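Ribulose-bisphosphate carboxylase (Alicyclobacillus acidocaldarius subsp. acidocaldarius, PDB 4NAS) belongs to the family of ribulose-bisphosphate carboxylase large chains, with an N-terminal domain and a catalytic domain built as a TIM barrel. Local coordinates at residues P263-P268 against G296-I301; L333-S337 against D355-N359. All blocks are in the same frame, centred on the assembly; numbering follows the deposited sequence.

Contact 1 (P263-P268 against G296-I301)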
loop_
_atom_site.group_PDB
_atom_site.type_symbol
_atom_site.label_atom_id
_atom_site.label_comp_id
_atom_site.label_asym_id
_atom_site.label_seq_id
_atom_site.Cartn_x
_atom_site.Cartn_y
_atom_site.Cartn_z
ATOM N N PRO B 263 -22.883 1.978 -4.482
ATOM C CA PRO B 263 -21.741 1.427 -5.233
ATOM C C PRO B 263 -20.406 2.051 -4.843
ATOM O O PRO B 263 -20.355 3.216 -4.425
ATOM C CB PRO B 263 -22.077 1.780 -6.686
ATOM C CG PRO B 263 -23.573 1.871 -6.719
ATOM C CD PRO B 263 -23.975 2.423 -5.375
ATOM N N ILE B 264 -19.329 1.278 -4.976
ATOM C CA ILE B 264 -17.990 1.804 -4.767
ATOM C C ILE B 264 -17.310 2.174 -6.109
ATOM O O ILE B 264 -17.296 1.395 -7.066
ATOM C CB ILE B 264 -17.116 0.790 -3.968
ATOM C CG1 ILE B 264 -17.690 0.619 -2.547
ATOM C CG2 ILE B 264 -15.635 1.211 -3.996
ATOM C CD1 ILE B 264 -17.094 -0.540 -1.766
ATOM N N LEU B 265 -16.752 3.369 -6.166
ATOM C CA LEU B 265 -16.037 3.815 -7.350
ATOM C C LEU B 265 -14.546 3.822 -6.977
ATOM O O LEU B 265 -14.054 4.728 -6.287
ATOM C CB LEU B 265 -16.537 5.206 -7.789
ATOM C CG LEU B 265 -15.729 6.005 -8.839
ATOM C CD1 LEU B 265 -15.755 5.298 -10.201
ATOM C CD2 LEU B 265 -16.255 7.475 -8.975
ATOM N N ALA B 266 -13.843 2.777 -7.403
ATOM C CA ALA B 266 -12.419 2.624 -7.106
ATOM C C ALA B 266 -11.491 3.542 -7.912
ATOM O O ALA B 266 -11.382 3.437 -9.152
ATOM C CB ALA B 266 -12.010 1.212 -7.278
ATOM N N HIS B 267 -10.783 4.425 -7.213
ATOM C CA HIS B 267 -9.860 5.333 -7.910
ATOM C C HIS B 267 -8.429 4.784 -7.783
ATOM O O HIS B 267 -8.059 4.302 -6.732
ATOM C CB HIS B 267 -9.954 6.784 -7.370
ATOM C CG HIS B 267 -9.153 7.770 -8.170
ATOM N ND1 HIS B 267 -7.784 7.901 -8.036
ATOM C CD2 HIS B 267 -9.508 8.611 -9.178
ATOM C CE1 HIS B 267 -7.335 8.796 -8.902
ATOM N NE2 HIS B 267 -8.360 9.234 -9.616
ATOM N N PRO B 268 -7.615 4.865 -8.853
ATOM C CA PRO B 268 -6.288 4.228 -8.775
ATOM C C PRO B 268 -5.171 5.031 -8.121
ATOM O O PRO B 268 -4.024 4.616 -8.280
ATOM C CB PRO B 268 -5.915 4.025 -10.252
ATOM C CG PRO B 268 -6.608 5.105 -10.945
ATOM C CD PRO B 268 -7.939 5.263 -10.231
ATOM N N GLY B 296 -14.176 -5.289 -3.894
ATOM C CA GLY B 296 -15.570 -4.872 -3.989
ATOM C C GLY B 296 -15.876 -3.634 -4.831
ATOM O O GLY B 296 -16.950 -3.053 -4.715
ATOM N N ALA B 297 -14.948 -3.225 -5.685
ATOM C CA ALA B 297 -15.210 -2.074 -6.555
ATOM C C ALA B 297 -16.362 -2.430 -7.496
ATOM O O ALA B 297 -16.408 -3.527 -8.055
ATOM C CB ALA B 297 -14.005 -1.767 -7.348
ATOM N N ASP B 298 -17.311 -1.525 -7.657
ATOM C CA ASP B 298 -18.353 -1.768 -8.648
ATOM C C ASP B 298 -17.982 -1.113 -9.975
ATOM O O ASP B 298 -18.468 -1.505 -11.036
ATOM C CB ASP B 298 -19.694 -1.250 -8.151
ATOM C CG ASP B 298 -20.135 -1.933 -6.886
ATOM O OD1 ASP B 298 -20.586 -3.084 -6.985
ATOM O OD2 ASP B 298 -20.013 -1.324 -5.797
ATOM N N ILE B 299 -17.148 -0.087 -9.887
ATOM C CA ILE B 299 -16.629 0.607 -11.051
ATOM C C ILE B 299 -15.150 0.778 -10.826
ATOM O O ILE B 299 -14.716 1.214 -9.743
ATOM C CB ILE B 299 -17.268 2.007 -11.226
ATOM C CG1 ILE B 299 -18.795 1.891 -11.329
ATOM C CG2 ILE B 299 -16.725 2.681 -12.492
ATOM C CD1 ILE B 299 -19.506 3.213 -11.183
ATOM N N GLY B 300 -14.359 0.457 -11.843
ATOM C CA GLY B 300 -12.920 0.544 -11.688
ATOM C C GLY B 300 -12.309 1.507 -12.699
ATOM O O GLY B 300 -12.468 1.329 -13.903
ATOM N N ILE B 301 -11.614 2.522 -12.191
ATOM C CA ILE B 301 -10.953 3.539 -13.003
ATOM C C ILE B 301 -9.492 3.114 -13.180
ATOM O O ILE B 301 -8.849 2.733 -12.214
ATOM C CB ILE B 301 -10.977 4.902 -12.259
ATOM C CG1 ILE B 301 -12.417 5.377 -12.022
ATOM C CG2 ILE B 301 -10.088 5.940 -12.978
ATOM C CD1 ILE B 301 -12.518 6.609 -11.106
#

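Contact 2 (L333-S337 against D355-N359)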
loop_
_atom_site.group_PDB
_atom_site.type_symbol
_atom_site.label_atom_id
_atom_site.label_comp_id
_atom_site.label_asym_id
_atom_site.label_seq_id
_atom_site.Cartn_x
_atom_site.Cartn_y
_atom_site.Cartn_z
ATOM N N LEU B 333 -17.583 -2.638 -13.778
ATOM C CA LEU B 333 -17.600 -1.709 -14.907
ATOM C C LEU B 333 -16.244 -1.038 -15.049
ATOM O O LEU B 333 -15.749 -0.448 -14.102
ATOM C CB LEU B 333 -18.670 -0.620 -14.692
ATOM C CG LEU B 333 -20.127 -0.897 -15.055
ATOM C CD1 LEU B 333 -21.035 0.134 -14.368
ATOM C CD2 LEU B 333 -20.307 -0.832 -16.572
ATOM N N PRO B 334 -15.627 -1.143 -16.225
ATOM C CA PRO B 334 -14.376 -0.415 -16.465
ATOM C C PRO B 334 -14.609 1.055 -16.806
ATOM O O PRO B 334 -15.518 1.413 -17.600
ATOM C CB PRO B 334 -13.760 -1.151 -17.658
ATOM C CG PRO B 334 -14.923 -1.783 -18.351
ATOM C CD PRO B 334 -15.953 -2.085 -17.309
ATOM N N ALA B 335 -13.800 1.911 -16.199
ATOM C CA ALA B 335 -13.876 3.347 -16.453
ATOM C C ALA B 335 -12.488 3.870 -16.860
ATOM O O ALA B 335 -11.781 4.487 -16.051
ATOM C CB ALA B 335 -14.379 4.058 -15.218
ATOM N N PRO B 336 -12.075 3.580 -18.102
ATOM C CA PRO B 336 -10.719 3.939 -18.516
ATOM C C PRO B 336 -10.584 5.454 -18.643
ATOM O O PRO B 336 -11.507 6.138 -19.111
ATOM C CB PRO B 336 -10.554 3.208 -19.855
ATOM C CG PRO B 336 -11.958 2.993 -20.351
ATOM C CD PRO B 336 -12.812 2.845 -19.147
ATOM N N SER B 337 -9.445 5.969 -18.196
ATOM C CA SER B 337 -9.265 7.399 -18.036
ATOM C C SER B 337 -8.192 7.920 -18.993
ATOM O O SER B 337 -7.320 7.153 -19.435
ATOM C CB SER B 337 -8.890 7.723 -16.580
ATOM O OG SER B 337 -7.609 7.191 -16.227
ATOM N N ASP B 355 -20.965 -2.037 -21.790
ATOM C CA ASP B 355 -20.657 -2.056 -20.345
ATOM C C ASP B 355 -19.386 -1.274 -20.039
ATOM O O ASP B 355 -18.304 -1.828 -19.825
ATOM C CB ASP B 355 -20.551 -3.477 -19.805
ATOM C CG ASP B 355 -21.911 -4.154 -19.671
ATOM O OD1 ASP B 355 -22.952 -3.472 -19.810
ATOM O OD2 ASP B 355 -21.928 -5.370 -19.424
ATOM N N LEU B 356 -19.540 0.036 -20.020
ATOM C CA LEU B 356 -18.411 0.933 -20.047
ATOM C C LEU B 356 -18.862 2.211 -19.371
ATOM O O LEU B 356 -20.026 2.600 -19.484
ATOM C CB LEU B 356 -18.039 1.209 -21.505
ATOM C CG LEU B 356 -17.032 2.309 -21.834
ATOM C CD1 LEU B 356 -15.646 1.908 -21.341
ATOM C CD2 LEU B 356 -17.027 2.601 -23.333
ATOM N N VAL B 357 -17.959 2.853 -18.641
ATOM C CA VAL B 357 -18.215 4.212 -18.192
ATOM C C VAL B 357 -17.325 5.143 -19.002
ATOM O O VAL B 357 -16.106 4.964 -19.018
ATOM C CB VAL B 357 -17.908 4.399 -16.710
ATOM C CG1 VAL B 357 -18.159 5.857 -16.301
ATOM C CG2 VAL B 357 -18.755 3.429 -15.856
ATOM N N LEU B 358 -17.935 6.109 -19.699
ATOM C CA LEU B 358 -17.172 7.145 -20.375
ATOM C C LEU B 358 -16.701 8.123 -19.302
ATOM O O LEU B 358 -17.471 8.921 -18.771
ATOM C CB LEU B 358 -17.979 7.832 -21.502
ATOM C CG LEU B 358 -18.362 6.906 -22.664
ATOM C CD1 LEU B 358 -19.510 7.482 -23.491
ATOM C CD2 LEU B 358 -17.157 6.582 -23.549
ATOM N N ASN B 359 -15.424 7.991 -18.959
ATOM C CA ASN B 359 -14.810 8.704 -17.854
ATOM C C ASN B 359 -14.230 10.004 -18.393
ATOM O O ASN B 359 -13.051 10.080 -18.727
ATOM C CB ASN B 359 -13.710 7.807 -17.262
ATOM C CG ASN B 359 -13.122 8.344 -15.978
ATOM O OD1 ASN B 359 -13.409 9.460 -15.575
ATOM N ND2 ASN B 359 -12.263 7.546 -15.338
HETATM O O HOH W 1 -13.951 5.953 -20.227
#

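Contact 1 (P263-P268 against G296-I301)
I301 reaches across to 263-268 with both of its branches. Its CD1 meets L265 CD1 at 3.6 Å, the two side chains slanting past each other. With CG1 beside the backbone N (chi1 -62°), CG2 is left anti to that N and packs on P268 CD; the two side chains cross at about a right angle. L265 CD1 also touches I299 CG2, so one leucine methyl is shared by two isoleucines. P268 CD lies over one face of the H267 ring, toward its rim. A266 CB sits on the other side of the sheet from L265 and meets A297 CB at 3.6 Å.

At the start of the pair, I264 N donates to D298 OD2, 2.8 Å away, on its anti lone pair and nearly straight (168°). OD1 accepts from the backbone N of F128 and G129; bonds at both oxygens should hold the carboxylate's rotation. I264 O accepts from D298 N and I299 N. A266 N to I299 O (2.9 Å) and I301 N to A266 O continue the parallel ladder. G296, with positive phi, closes the preceding helix in a Schellman motif. Two adjacent parallel strands joined through a helix are characteristic of the beta-alpha units of a TIM barrel.

Contact 2 (L333-S337 against D355-N359)
A335 CB meets V357 CB at 3.8 Å, side chain against side chain, in the close part of the contact. Next to it, V357 N donates to P334 O at 3.0 Å in a nearly straight bond (170°). L333 belongs to this packed part. Its CD2 lies 3.6 Å from L356 N, while its side chain also touches V130 and V133 of helix 129-137. L356 CD1 packs against P336 CD at 3.7 Å, the two side chains crossing at about a right angle. The L356 side chain starts away from 333-337, but CG anti to the backbone N (chi1 170°), together with the next torsion, brings CD1 back to the ring of P336. P334 and P336 have no N-H to offer 355-359, consistent with the sparse direct pairing on this side.

The strands 333-337 and 357-359 run parallel, 21° apart, as neighbouring staves of the TIM barrel in the catalytic domain. Toward their C-terminal ends a water fills in: it donates to P336 O and V357 O and accepts from N359 N at 2.8 Å.

N359 ND2 also reaches the other strand, donating to A335 O at 3.2 Å. The oxygen lies in the plane of the N359 amide, but ND2 stands above the A335 carbonyl plane. S337 CB lies 3.6 Å from the same ND2, and S337 is partly exposed.

The other end is looser at D355. This residue is partly exposed, and its OD1 forms a salt bridge with R134.

How the contacts relate
After the N-terminal domain, the chain enters the barrel of the catalytic domain. Contact 1 closes first: from strand 264-267 the chain passes through helix 272-275, the short strand 281-282, which pairs with strand 108-114, and helix 284-295, and returns as strand 299-303. It then runs through helix 313-324 to strand 333-337, where contact 2 opens. Helix 345-352 leads on to 357-359, which closes it. The two loops follow in series, neither nested nor crossed. Strands 299-303 and 333-337 are neighbours, joined by probable hydrogen bonds G300 N to L333 O and A335 N to G300 O. I301 CG2 also packs on N359 ND2. With this junction between them, the two contacts link four consecutive barrel strands.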